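Local coordinates for putative uncharacterized protein (Cricetid herpesvirus 2, PDB 4ZKQ) that binds host chemokines as a gammaherpesvirus decoy receptor, and so probably blunts the signals that recruit immune cells, at residues A[34-39]-A[45-50]; A[75-80]-A[213-218]; A[100-105]-A[150-155]; A[336-341]-A[354-359]; A[359-364]-A[381-386]. One frame throughout, in Å; residues are numbered along the deposited sequence.

Interaction 1: A[34-39]-A[45-50]; sequences ATISLP and EDIITQ
A34 and Q50 bring their CA atoms to 6.3 Å, and I36 and I47 bring theirs to 7.0 Å, where the extended loop 34-39 passes one side of the short helix that carries 45-50. No hydrogen bond joins the two segments directly. At the A34 end the methyl points at the helix, and A34 CB rests on the carbonyl oxygen Q50 O at 3.3 Å, a close van der Waals contact between an apolar carbon and the backbone near the end of the helix. One turn earlier the contact is purely apolar. The CG1 arm of I36 lies anti to its carbonyl carbon (chi1 -64°) and runs on extended through chi2, which carries the terminal methyl out to the helix although the CB itself does not face it. I36 CD1 ends 3.9 Å from I47 CG2, the short branch of the second isoleucine; I36 CG1 lies against the same methyl, and the two side chains cross at about a right angle. Alongside, a water bridges the segments: it donates to T35 O at 3.1 Å and to Q50 OE1 at 2.8 Å, tying the amide end of Q50 to the loop backbone and giving both oxygens a donor. The loop is also tied back on its own side by R29, which bonds A34 O. Helix 44-51 and the loop share one floor, strand 161-169 of the seven-stranded sheet: I47 and I48 pack on L165, I36 on H167 and T35 on K169, while L38 and P39 reach strand 132-143.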
# COMPACT_ATOMS: atom_id res chain seq x y z
N ALA A 34 13.56 11.28 -6.67
CA ALA A 34 13.34 10.68 -7.99
C ALA A 34 11.88 10.30 -8.16
O ALA A 34 11.20 9.99 -7.18
CB ALA A 34 14.23 9.46 -8.19
N THR A 35 11.40 10.35 -9.40
CA THR A 35 10.01 10.07 -9.71
C THR A 35 9.91 9.22 -10.97
O THR A 35 10.85 9.15 -11.75
CB THR A 35 9.20 11.36 -9.94
OG1 THR A 35 9.74 12.05 -11.07
CG2 THR A 35 9.25 12.26 -8.72
N ILE A 36 8.76 8.58 -11.15
CA ILE A 36 8.49 7.81 -12.35
C ILE A 36 8.06 8.75 -13.46
O ILE A 36 7.16 9.56 -13.28
CB ILE A 36 7.39 6.76 -12.11
CG1 ILE A 36 7.85 5.74 -11.07
CG2 ILE A 36 7.03 6.06 -13.41
CD1 ILE A 36 6.79 4.73 -10.67
N SER A 37 8.72 8.64 -14.61
CA SER A 37 8.40 9.44 -15.78
C SER A 37 7.53 8.64 -16.74
O SER A 37 7.82 7.49 -17.04
CB SER A 37 9.69 9.91 -16.47
OG SER A 37 9.44 10.39 -17.78
N LEU A 38 6.44 9.25 -17.22
CA LEU A 38 5.61 8.63 -18.26
C LEU A 38 5.83 9.32 -19.61
O LEU A 38 5.98 10.54 -19.66
CB LEU A 38 4.13 8.67 -17.89
CG LEU A 38 3.72 8.04 -16.57
CD1 LEU A 38 2.20 8.10 -16.41
CD2 LEU A 38 4.21 6.61 -16.51
N PRO A 39 5.83 8.55 -20.70
CA PRO A 39 5.61 7.10 -20.68
C PRO A 39 6.82 6.36 -20.14
O PRO A 39 7.94 6.87 -20.19
CB PRO A 39 5.37 6.77 -22.16
CG PRO A 39 6.16 7.80 -22.89
CD PRO A 39 6.05 9.06 -22.07
N GLU A 45 13.06 -3.22 -12.90
CA GLU A 45 14.00 -3.26 -11.80
C GLU A 45 14.65 -1.90 -11.59
O GLU A 45 15.00 -1.54 -10.46
CB GLU A 45 15.07 -4.34 -12.04
CG GLU A 45 15.89 -4.15 -13.30
CD GLU A 45 16.70 -5.38 -13.68
OE1 GLU A 45 16.50 -6.45 -13.06
OE2 GLU A 45 17.55 -5.28 -14.59
N ASP A 46 14.80 -1.13 -12.66
CA ASP A 46 15.35 0.21 -12.56
C ASP A 46 14.33 1.17 -11.96
O ASP A 46 14.70 2.05 -11.19
CB ASP A 46 15.80 0.74 -13.93
CG ASP A 46 17.10 0.12 -14.41
OD1 ASP A 46 17.73 -0.66 -13.66
OD2 ASP A 46 17.51 0.43 -15.54
N ILE A 47 13.07 1.01 -12.34
CA ILE A 47 12.00 1.78 -11.70
C ILE A 47 12.05 1.55 -10.20
O ILE A 47 11.96 2.50 -9.42
CB ILE A 47 10.60 1.38 -12.22
CG1 ILE A 47 10.47 1.71 -13.71
CG2 ILE A 47 9.50 2.09 -11.42
CD1 ILE A 47 9.22 1.13 -14.36
N ILE A 48 12.17 0.29 -9.79
CA ILE A 48 12.19 -0.03 -8.37
C ILE A 48 13.42 0.61 -7.71
O ILE A 48 13.31 1.28 -6.67
CB ILE A 48 12.19 -1.55 -8.14
CG1 ILE A 48 10.85 -2.13 -8.61
CG2 ILE A 48 12.43 -1.86 -6.66
CD1 ILE A 48 10.85 -3.62 -8.74
N THR A 49 14.58 0.40 -8.32
CA THR A 49 15.83 0.98 -7.82
C THR A 49 15.73 2.48 -7.59
O THR A 49 16.22 3.01 -6.60
CB THR A 49 16.99 0.71 -8.80
OG1 THR A 49 17.33 -0.67 -8.74
CG2 THR A 49 18.23 1.55 -8.46
N GLN A 50 15.09 3.17 -8.53
CA GLN A 50 15.09 4.63 -8.48
C GLN A 50 13.98 5.24 -7.62
O GLN A 50 14.19 6.32 -7.07
CB GLN A 50 15.00 5.19 -9.89
CG GLN A 50 16.24 4.91 -10.73
CD GLN A 50 16.14 5.48 -12.14
OE1 GLN A 50 15.33 6.36 -12.40
NE2 GLN A 50 16.95 4.95 -13.05
O HOH W 1 12.50 6.67 -12.47

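Interaction 2: A[75-80]-A[213-218]; sequences LSTDIT and LSKKIY
D78 and K215 meet carboxylate to ammonium at about a right angle, the lysine chain arriving across the aspartate. The first two torsions of K215 are extended, and the chain then turns at chi3 (-74°), a bend that carries NZ over to the carboxylate. K215 NZ donates to D78 OD1 at 2.9 Å, from the syn side of that oxygen, the side facing its partner. D78 OD2 is equally near K215 NZ at 2.9 Å, so the cation straddles the carboxylate instead of sitting on one oxygen, and K215 CE follows, 3.7 Å from D78 OD1. The carboxylate carries a second charge partner, K54, which pairs with OD2. The lysine in turn gives further hydrogen bonds to Q24 OE1 and T56 OG1, so the ammonium of this buried residue is held by three groups at once, a setting that would be expected to favour its charged form. T77, the next residue back along the loop, turns its two branches to different partners. T77 CG2 touches L213 CD1 at 4.2 Å, the two side chains crossing at about a right angle, while T77 OG1 stands 3.8 Å from K215 NZ, near the ammonium. This apolar touch adjoins the ion pair on the same strand, two residues apart, where alternate side chains of 213-218 face the loop. The whole is a partly buried salt-bridge network that links three parts of the fold: the loop following strand 68-74, strand 54-59 of the seven-stranded sheet, which supplies K54 and T56, and strand 206-223 of the ten-stranded sheet.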
# COMPACT_ATOMS: atom_id res chain seq x y z
N LEU A 75 -3.61 -1.70 -4.48
CA LEU A 75 -2.63 -0.67 -4.80
C LEU A 75 -1.62 -0.56 -3.66
O LEU A 75 -0.47 -0.20 -3.89
CB LEU A 75 -3.31 0.68 -5.08
CG LEU A 75 -4.17 0.72 -6.35
CD1 LEU A 75 -4.50 2.16 -6.72
CD2 LEU A 75 -3.53 0.04 -7.55
N SER A 76 -2.04 -0.91 -2.44
CA SER A 76 -1.11 -1.11 -1.33
C SER A 76 -1.53 -2.34 -0.51
O SER A 76 -2.67 -2.42 -0.09
CB SER A 76 -1.08 0.14 -0.44
OG SER A 76 -0.23 -0.04 0.68
N THR A 77 -0.62 -3.29 -0.28
CA THR A 77 -1.01 -4.46 0.52
C THR A 77 -1.15 -4.12 2.01
O THR A 77 -1.93 -4.75 2.72
CB THR A 77 -0.02 -5.65 0.38
OG1 THR A 77 1.33 -5.20 0.59
CG2 THR A 77 -0.20 -6.31 -0.99
N ASP A 78 -0.42 -3.12 2.47
CA ASP A 78 -0.40 -2.84 3.89
C ASP A 78 -1.31 -1.67 4.28
O ASP A 78 -1.64 -0.81 3.46
CB ASP A 78 1.02 -2.57 4.36
CG ASP A 78 1.98 -3.67 3.96
OD1 ASP A 78 1.73 -4.84 4.32
OD2 ASP A 78 2.96 -3.37 3.27
N ILE A 79 -1.70 -1.66 5.55
CA ILE A 79 -2.47 -0.57 6.09
C ILE A 79 -1.49 0.45 6.63
O ILE A 79 -0.66 0.14 7.50
CB ILE A 79 -3.43 -1.05 7.21
CG1 ILE A 79 -4.46 -2.03 6.64
CG2 ILE A 79 -4.11 0.13 7.90
CD1 ILE A 79 -5.45 -2.54 7.67
N THR A 80 -1.54 1.66 6.09
CA THR A 80 -0.88 2.79 6.75
C THR A 80 -1.92 3.88 6.95
O THR A 80 -2.26 4.21 8.08
CB THR A 80 0.32 3.34 5.96
OG1 THR A 80 1.32 2.32 5.84
CG2 THR A 80 0.93 4.53 6.70
N LEU A 213 -4.87 -11.54 1.75
CA LEU A 213 -3.46 -11.16 1.72
C LEU A 213 -2.83 -11.56 3.04
O LEU A 213 -3.28 -11.13 4.10
CB LEU A 213 -3.32 -9.65 1.50
CG LEU A 213 -3.98 -9.09 0.24
CD1 LEU A 213 -3.97 -7.56 0.25
CD2 LEU A 213 -3.29 -9.61 -1.01
N SER A 214 -1.78 -12.38 2.98
CA SER A 214 -1.10 -12.84 4.19
C SER A 214 0.39 -12.58 4.07
O SER A 214 1.04 -13.11 3.18
CB SER A 214 -1.36 -14.33 4.41
OG SER A 214 -2.74 -14.63 4.36
N LYS A 215 0.91 -11.76 4.98
CA LYS A 215 2.32 -11.40 4.99
C LYS A 215 3.00 -11.90 6.25
O LYS A 215 2.49 -11.70 7.36
CB LYS A 215 2.49 -9.88 4.87
CG LYS A 215 3.93 -9.41 5.12
CD LYS A 215 4.09 -7.91 4.88
CE LYS A 215 4.06 -7.56 3.39
NZ LYS A 215 4.04 -6.07 3.16
N LYS A 216 4.16 -12.51 6.08
CA LYS A 216 4.96 -12.90 7.23
C LYS A 216 5.75 -11.69 7.72
O LYS A 216 6.75 -11.28 7.13
CB LYS A 216 5.91 -14.05 6.91
CG LYS A 216 6.75 -14.47 8.12
CD LYS A 216 7.59 -15.71 7.84
CE LYS A 216 8.42 -16.09 9.06
NZ LYS A 216 9.42 -17.15 8.73
N ILE A 217 5.27 -11.12 8.81
CA ILE A 217 5.91 -9.96 9.42
C ILE A 217 5.40 -9.90 10.85
O ILE A 217 4.21 -10.12 11.10
CB ILE A 217 5.59 -8.66 8.65
CG1 ILE A 217 6.39 -7.47 9.20
CG2 ILE A 217 4.10 -8.36 8.67
CD1 ILE A 217 6.46 -6.29 8.24
N TYR A 218 6.29 -9.66 11.80
CA TYR A 218 5.87 -9.57 13.18
C TYR A 218 5.38 -8.16 13.44
O TYR A 218 6.17 -7.21 13.49
CB TYR A 218 6.99 -9.95 14.16
CG TYR A 218 6.43 -10.29 15.52
CD1 TYR A 218 6.07 -9.28 16.41
CD2 TYR A 218 6.23 -11.61 15.91
CE1 TYR A 218 5.54 -9.58 17.66
CE2 TYR A 218 5.70 -11.92 17.15
CZ TYR A 218 5.36 -10.90 18.02
OH TYR A 218 4.83 -11.20 19.26

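Interaction 3: A[100-105]-A[150-155]; sequences VAVNES and LRVPGP
The guanidinium group of R151, one residue before the V152 that meets V102, is gripped by two backbone carbonyls: NH1 donates to L65 O and NH2 to L66 O. These bonds tie strand 147-152, part of a four-stranded antiparallel sheet, to the turn between strands 63-65 and 68-74, and the contact forms where strand 147-152 gives way to the loop that follows it. Backbone hydrogen bonds of R151 with T108 and of V152 with E69 link the strand to its neighbours on the two sides. Across the contact all is apolar. V102, on the loop after strand 85-94, points its CB at the strand end, and its CG1 branch, anti to the backbone N (chi1 176°), does the touching. The opposing branch is V152 CG2, likewise anti to its own N, and the two valines cross at about a right angle. V102 also packs on W94 and on C160, whose disulfide with C96 has been observed in this protein, so the loop is seated against the strand-85-94 side of the domain as well. The V102 CG1 methyl thus sits beside two residues in succession, 4.0 Å from V152 CG2 and 4.3 Å from P153 CD, a ring carbon.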
# COMPACT_ATOMS: atom_id res chain seq x y z
N VAL A 100 0.88 -19.60 -27.71
CA VAL A 100 -0.32 -18.87 -27.33
C VAL A 100 -0.50 -17.66 -28.25
O VAL A 100 0.45 -16.93 -28.54
CB VAL A 100 -0.29 -18.43 -25.85
CG1 VAL A 100 0.92 -17.59 -25.56
CG2 VAL A 100 -1.56 -17.67 -25.48
N ALA A 101 -1.73 -17.48 -28.73
CA ALA A 101 -2.06 -16.44 -29.70
C ALA A 101 -2.93 -15.36 -29.07
O ALA A 101 -4.15 -15.34 -29.28
CB ALA A 101 -2.75 -17.04 -30.90
N VAL A 102 -2.31 -14.48 -28.30
CA VAL A 102 -3.02 -13.39 -27.65
C VAL A 102 -2.35 -12.09 -28.04
O VAL A 102 -1.12 -11.97 -28.00
CB VAL A 102 -3.05 -13.55 -26.12
CG1 VAL A 102 -3.71 -12.35 -25.46
CG2 VAL A 102 -3.79 -14.82 -25.74
N ASN A 103 -3.15 -11.12 -28.45
CA ASN A 103 -2.65 -9.82 -28.87
C ASN A 103 -2.58 -8.87 -27.67
O ASN A 103 -3.34 -9.03 -26.72
CB ASN A 103 -3.53 -9.22 -29.97
CG ASN A 103 -3.54 -10.05 -31.24
OD1 ASN A 103 -2.49 -10.47 -31.73
ND2 ASN A 103 -4.73 -10.31 -31.77
N GLU A 104 -1.67 -7.91 -27.74
CA GLU A 104 -1.56 -6.87 -26.71
C GLU A 104 -2.91 -6.19 -26.49
O GLU A 104 -3.24 -5.80 -25.37
CB GLU A 104 -0.50 -5.84 -27.10
CG GLU A 104 0.90 -6.41 -27.19
CD GLU A 104 1.94 -5.38 -27.60
OE1 GLU A 104 1.58 -4.29 -28.09
OE2 GLU A 104 3.14 -5.68 -27.43
N SER A 105 -3.69 -6.08 -27.55
CA SER A 105 -4.98 -5.40 -27.50
C SER A 105 -6.05 -6.20 -26.77
O SER A 105 -7.12 -5.68 -26.46
CB SER A 105 -5.47 -5.08 -28.92
OG SER A 105 -4.56 -4.22 -29.57
N LEU A 150 -6.71 -6.59 -13.76
CA LEU A 150 -6.21 -6.95 -15.08
C LEU A 150 -7.09 -8.03 -15.67
O LEU A 150 -7.50 -8.94 -14.95
CB LEU A 150 -4.76 -7.42 -15.02
CG LEU A 150 -3.73 -6.40 -14.53
CD1 LEU A 150 -3.66 -6.42 -13.02
CD2 LEU A 150 -2.39 -6.71 -15.14
N ARG A 151 -7.38 -7.92 -16.96
CA ARG A 151 -8.21 -8.90 -17.64
C ARG A 151 -7.61 -9.27 -18.99
O ARG A 151 -7.13 -8.42 -19.73
CB ARG A 151 -9.64 -8.37 -17.81
CG ARG A 151 -10.46 -8.53 -16.54
CD ARG A 151 -11.82 -7.90 -16.61
NE ARG A 151 -12.69 -8.52 -17.61
CZ ARG A 151 -13.38 -9.64 -17.42
NH1 ARG A 151 -13.30 -10.29 -16.26
NH2 ARG A 151 -14.14 -10.11 -18.39
N VAL A 152 -7.62 -10.57 -19.27
CA VAL A 152 -7.04 -11.10 -20.50
C VAL A 152 -7.80 -12.39 -20.87
O VAL A 152 -8.22 -13.13 -19.98
CB VAL A 152 -5.52 -11.33 -20.32
CG1 VAL A 152 -5.24 -12.43 -19.29
CG2 VAL A 152 -4.85 -11.64 -21.64
N PRO A 153 -8.00 -12.65 -22.17
CA PRO A 153 -8.96 -13.70 -22.52
C PRO A 153 -8.39 -15.11 -22.55
O PRO A 153 -7.29 -15.37 -22.05
CB PRO A 153 -9.41 -13.30 -23.94
CG PRO A 153 -8.60 -12.08 -24.33
CD PRO A 153 -7.45 -12.00 -23.37
N GLY A 154 -9.17 -16.02 -23.14
CA GLY A 154 -8.76 -17.39 -23.41
C GLY A 154 -8.38 -18.14 -22.15
O GLY A 154 -8.59 -17.65 -21.04
N PRO A 155 -7.83 -19.36 -22.32
CA PRO A 155 -7.25 -20.11 -21.21
C PRO A 155 -5.77 -19.83 -21.03
O PRO A 155 -5.22 -20.16 -19.98
CB PRO A 155 -7.49 -21.58 -21.62
CG PRO A 155 -8.07 -21.54 -23.03
CD PRO A 155 -7.84 -20.17 -23.55

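Interaction 4: A[336-341]-A[354-359]; sequences RKLVPR and YHPSTM
L338 stands at the third position of a type II turn from R336 to V339, with the positive phi (66°) that position requires, and this puts its side chain toward Y354 and P356. Its CG is anti to the carbonyl carbon (chi1 -59°), and the extended chi2 sends CD1 to both partners. Y354, with CG anti to its backbone N (chi1 179°), turns a ring edge to meet it. L338 CD1 lies near the ring plane, 4.1 Å from Y354 CE2, so the leucine abuts the rim and not a face. The same methyl also lies 3.8 Å from P356 CG, and the leucine and proline side chains run past each other in opposite senses. P356 also bears on Y354, its backbone N standing 3.9 Å above one ring face toward the rim. A water donates to Y354 O at 2.7 Å and also lies against L338 O, though that separation is unusually short and its exact geometry doubtful. The turn is braced by R341: NH1 donates to R336 O at 2.8 Å and to V339 O at 2.9 Å, both oxygens near its guanidinium plane. R336 O also accepts the turn bond from V339 N, and the two donors come from opposite faces of its carbonyl plane. F300 stacks on Y354 and touches L338, extending the apolar cluster. The chemistry is thus divided: apolar contact joins the turn to the end of strand 350-355, while R341, two residues past the turn, bonds the carbonyls at both its ends, which is consistent with a fixed backbone around L338.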
# COMPACT_ATOMS: atom_id res chain seq x y z
N ARG A 336 25.98 8.27 8.24
CA ARG A 336 24.92 8.85 9.06
C ARG A 336 23.87 7.80 9.42
O ARG A 336 22.67 8.06 9.34
CB ARG A 336 24.26 10.03 8.34
CG ARG A 336 25.19 11.21 8.10
CD ARG A 336 24.44 12.45 7.63
NE ARG A 336 23.98 12.33 6.24
CZ ARG A 336 22.71 12.40 5.84
NH1 ARG A 336 21.71 12.58 6.70
NH2 ARG A 336 22.44 12.27 4.55
N LYS A 337 24.33 6.61 9.80
CA LYS A 337 23.41 5.53 10.13
C LYS A 337 22.51 5.95 11.29
O LYS A 337 22.91 6.75 12.13
CB LYS A 337 24.17 4.24 10.47
CG LYS A 337 24.81 4.20 11.86
CD LYS A 337 25.58 2.89 12.07
CE LYS A 337 26.08 2.77 13.50
NZ LYS A 337 26.88 1.53 13.72
N LEU A 338 21.29 5.43 11.28
CA LEU A 338 20.29 5.70 12.32
C LEU A 338 19.81 7.15 12.34
O LEU A 338 19.14 7.58 13.28
CB LEU A 338 20.83 5.28 13.69
CG LEU A 338 21.22 3.80 13.76
CD1 LEU A 338 21.79 3.44 15.12
CD2 LEU A 338 20.04 2.89 13.44
N VAL A 339 20.13 7.90 11.29
CA VAL A 339 19.64 9.27 11.13
C VAL A 339 18.54 9.30 10.08
O VAL A 339 18.80 8.98 8.92
CB VAL A 339 20.77 10.24 10.71
CG1 VAL A 339 20.21 11.64 10.51
CG2 VAL A 339 21.88 10.25 11.75
N PRO A 340 17.30 9.67 10.47
CA PRO A 340 16.19 9.67 9.50
C PRO A 340 16.41 10.60 8.32
O PRO A 340 16.83 11.74 8.48
CB PRO A 340 14.99 10.14 10.34
CG PRO A 340 15.33 9.79 11.73
CD PRO A 340 16.82 9.99 11.83
N ARG A 341 16.13 10.07 7.12
CA ARG A 341 16.12 10.85 5.89
C ARG A 341 14.68 11.12 5.48
O ARG A 341 13.95 10.20 5.16
CB ARG A 341 16.83 10.11 4.76
CG ARG A 341 18.05 9.27 5.16
CD ARG A 341 19.27 10.13 5.31
NE ARG A 341 20.49 9.42 4.95
CZ ARG A 341 21.30 8.79 5.79
NH1 ARG A 341 21.05 8.75 7.10
NH2 ARG A 341 22.39 8.20 5.33
N TYR A 354 15.86 9.50 16.71
CA TYR A 354 16.19 8.25 17.37
C TYR A 354 17.47 8.40 18.17
O TYR A 354 18.44 9.00 17.70
CB TYR A 354 16.34 7.13 16.34
CG TYR A 354 16.71 5.80 16.93
CD1 TYR A 354 15.91 5.20 17.88
CD2 TYR A 354 17.86 5.13 16.52
CE1 TYR A 354 16.24 3.98 18.42
CE2 TYR A 354 18.20 3.91 17.06
CZ TYR A 354 17.38 3.34 18.01
OH TYR A 354 17.70 2.12 18.55
N HIS A 355 17.47 7.85 19.38
CA HIS A 355 18.60 7.93 20.29
C HIS A 355 19.17 6.52 20.47
O HIS A 355 18.68 5.76 21.30
CB HIS A 355 18.17 8.54 21.62
CG HIS A 355 17.36 9.79 21.47
ND1 HIS A 355 17.91 10.98 21.05
CD2 HIS A 355 16.05 10.03 21.67
CE1 HIS A 355 16.96 11.90 21.00
NE2 HIS A 355 15.82 11.35 21.38
N PRO A 356 20.19 6.16 19.66
CA PRO A 356 20.68 4.78 19.64
C PRO A 356 21.11 4.27 21.01
O PRO A 356 20.87 3.10 21.31
CB PRO A 356 21.88 4.85 18.69
CG PRO A 356 21.67 6.07 17.87
CD PRO A 356 20.96 7.04 18.76
N SER A 357 21.71 5.13 21.81
CA SER A 357 22.22 4.75 23.13
C SER A 357 21.12 4.18 24.02
O SER A 357 21.32 3.17 24.70
CB SER A 357 22.87 5.96 23.80
OG SER A 357 22.07 7.13 23.65
N THR A 358 19.96 4.83 24.02
CA THR A 358 18.85 4.42 24.86
C THR A 358 17.78 3.65 24.08
O THR A 358 16.82 3.16 24.66
CB THR A 358 18.19 5.64 25.53
OG1 THR A 358 17.78 6.58 24.53
CG2 THR A 358 19.17 6.31 26.48
N MET A 359 17.97 3.54 22.77
CA MET A 359 17.01 2.86 21.91
C MET A 359 15.64 3.49 22.09
O MET A 359 14.63 2.80 22.27
CB MET A 359 16.97 1.36 22.21
CG MET A 359 18.28 0.65 21.92
SD MET A 359 18.47 -0.91 22.80
CE MET A 359 17.36 -1.98 21.91
O HOH W 2 19.78 8.97 15.30

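Interaction 5: A[359-364]-A[381-386]; sequences MTVRLD and LKMESG
V361 and M383 touch across the core of a beta sandwich, with V361 CG2 lying 4.1 Å from M383 SD. The strands belong to different sheets that face each other: V361 and M383 CA atoms are 10.3 Å apart, L363 and L381 CA atoms 8.6 Å, and no hydrogen bond crosses. V361 offers the branch that lies anti to its carbonyl carbon. The extended chi2 of M383 (-177°) carries SD to it, and the bend at chi3 (67°) folds M383 CE in beside the same methyl, 4.2 Å from V361 CG2, the two chains sliding past each other in opposite directions. L363 and L381 form the second pair, meeting methyl to methyl. Alternate residues face the core, so R362 and D364 turn to the other face of their sheet, and the hydrophobic pairs stay apart from their charges. Around the core, V361 packs on F295 and L352, from the strands on its two sides, and M383 on V308 and A310 of strand 308-315. D364, the next residue after L363, is held by R351, which pairs with OD2, and by S292, which bonds OD1. On the second strand K382 binds T80 OG1 and I79 O, linking this sandwich to the loop 75-80. On the outer face of the first strand the R362-D364 salt bridge closes nearly straight: R362 NE reaches the syn lone pair of D364 OD1 at 2.8 Å, with an N-H...O angle of 172° and the oxygen in the guanidinium plane.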
# COMPACT_ATOMS: atom_id res chain seq x y z
N MET A 359 17.97 3.54 22.77
CA MET A 359 17.01 2.86 21.91
C MET A 359 15.64 3.49 22.09
O MET A 359 14.63 2.80 22.27
CB MET A 359 16.97 1.36 22.21
CG MET A 359 18.28 0.65 21.92
SD MET A 359 18.47 -0.91 22.80
CE MET A 359 17.36 -1.98 21.91
N THR A 360 15.62 4.82 22.05
CA THR A 360 14.42 5.60 22.27
C THR A 360 14.10 6.44 21.05
O THR A 360 14.94 7.18 20.54
CB THR A 360 14.57 6.53 23.50
OG1 THR A 360 14.91 5.74 24.65
CG2 THR A 360 13.26 7.28 23.78
N VAL A 361 12.87 6.31 20.57
CA VAL A 361 12.36 7.16 19.51
C VAL A 361 11.65 8.33 20.15
O VAL A 361 11.01 8.18 21.19
CB VAL A 361 11.39 6.41 18.58
CG1 VAL A 361 10.79 7.35 17.54
CG2 VAL A 361 12.10 5.27 17.89
N ARG A 362 11.78 9.49 19.52
CA ARG A 362 11.00 10.65 19.90
C ARG A 362 10.24 11.18 18.68
O ARG A 362 10.82 11.48 17.64
CB ARG A 362 11.89 11.74 20.49
CG ARG A 362 11.16 13.05 20.78
CD ARG A 362 12.04 14.04 21.53
NE ARG A 362 11.46 15.38 21.55
CZ ARG A 362 11.85 16.36 22.36
NH1 ARG A 362 12.82 16.16 23.24
NH2 ARG A 362 11.26 17.55 22.30
N LEU A 363 8.92 11.27 18.84
CA LEU A 363 8.04 11.90 17.86
C LEU A 363 7.54 13.24 18.38
O LEU A 363 6.89 13.30 19.42
CB LEU A 363 6.85 10.99 17.55
CG LEU A 363 5.79 11.56 16.61
CD1 LEU A 363 6.34 11.76 15.21
CD2 LEU A 363 4.57 10.66 16.59
N ASP A 364 7.84 14.30 17.64
CA ASP A 364 7.32 15.62 17.95
C ASP A 364 6.19 15.95 16.99
O ASP A 364 6.33 15.80 15.78
CB ASP A 364 8.41 16.69 17.85
CG ASP A 364 9.56 16.42 18.79
OD1 ASP A 364 9.30 16.06 19.96
OD2 ASP A 364 10.72 16.56 18.36
N LEU A 381 1.86 6.60 13.71
CA LEU A 381 3.25 6.38 13.34
C LEU A 381 3.48 4.90 13.13
O LEU A 381 3.20 4.10 14.03
CB LEU A 381 4.19 6.91 14.43
CG LEU A 381 5.67 6.55 14.28
CD1 LEU A 381 6.26 7.23 13.04
CD2 LEU A 381 6.44 6.92 15.53
N LYS A 382 3.99 4.54 11.96
CA LYS A 382 4.41 3.17 11.73
C LYS A 382 5.89 3.15 11.40
O LYS A 382 6.38 3.99 10.65
CB LYS A 382 3.60 2.52 10.60
CG LYS A 382 4.01 1.07 10.34
CD LYS A 382 3.04 0.34 9.43
CE LYS A 382 3.04 0.91 8.03
NZ LYS A 382 2.26 0.04 7.09
N MET A 383 6.59 2.20 12.00
CA MET A 383 8.00 1.99 11.75
C MET A 383 8.19 0.51 11.46
O MET A 383 7.68 -0.34 12.20
CB MET A 383 8.84 2.44 12.95
CG MET A 383 8.69 3.92 13.28
SD MET A 383 9.74 4.48 14.64
CE MET A 383 11.37 4.30 13.91
N GLU A 384 8.87 0.19 10.37
CA GLU A 384 8.97 -1.19 9.92
C GLU A 384 10.31 -1.51 9.28
O GLU A 384 10.90 -0.68 8.58
CB GLU A 384 7.85 -1.50 8.92
CG GLU A 384 7.84 -0.57 7.71
CD GLU A 384 6.60 -0.73 6.85
OE1 GLU A 384 6.17 -1.88 6.63
OE2 GLU A 384 6.07 0.30 6.38
N SER A 385 10.77 -2.73 9.53
CA SER A 385 11.86 -3.33 8.81
C SER A 385 11.26 -4.34 7.84
O SER A 385 10.06 -4.31 7.59
CB SER A 385 12.83 -4.02 9.76
OG SER A 385 12.17 -5.04 10.47
N GLY A 386 12.09 -5.23 7.33
CA GLY A 386 11.61 -6.30 6.48
C GLY A 386 10.83 -7.37 7.23
O GLY A 386 10.00 -8.06 6.64

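Overall arrangement
From the N terminus, interaction 1 closes first, a short loop folding helix 44-51 back on the segment before it over the seven-stranded sheet. Interaction 2 then spans the longest separation, 133 residues, joining the loop after strand 68-74 to strand 206-223. Interaction 3 falls within that span, at the far end of the molecule from interactions 4 and 5; its centre is about 50 Å from that of interaction 4. Interactions 4 and 5 follow in series and share M359, sitting on adjoining strands 350-355 and 360-366, with centres about 10 Å apart. Interactions 2 and 5 touch where K382 meets I79 and T80, tying the N-terminal half's loop to the sheet holding strands 206-223 and 378-384.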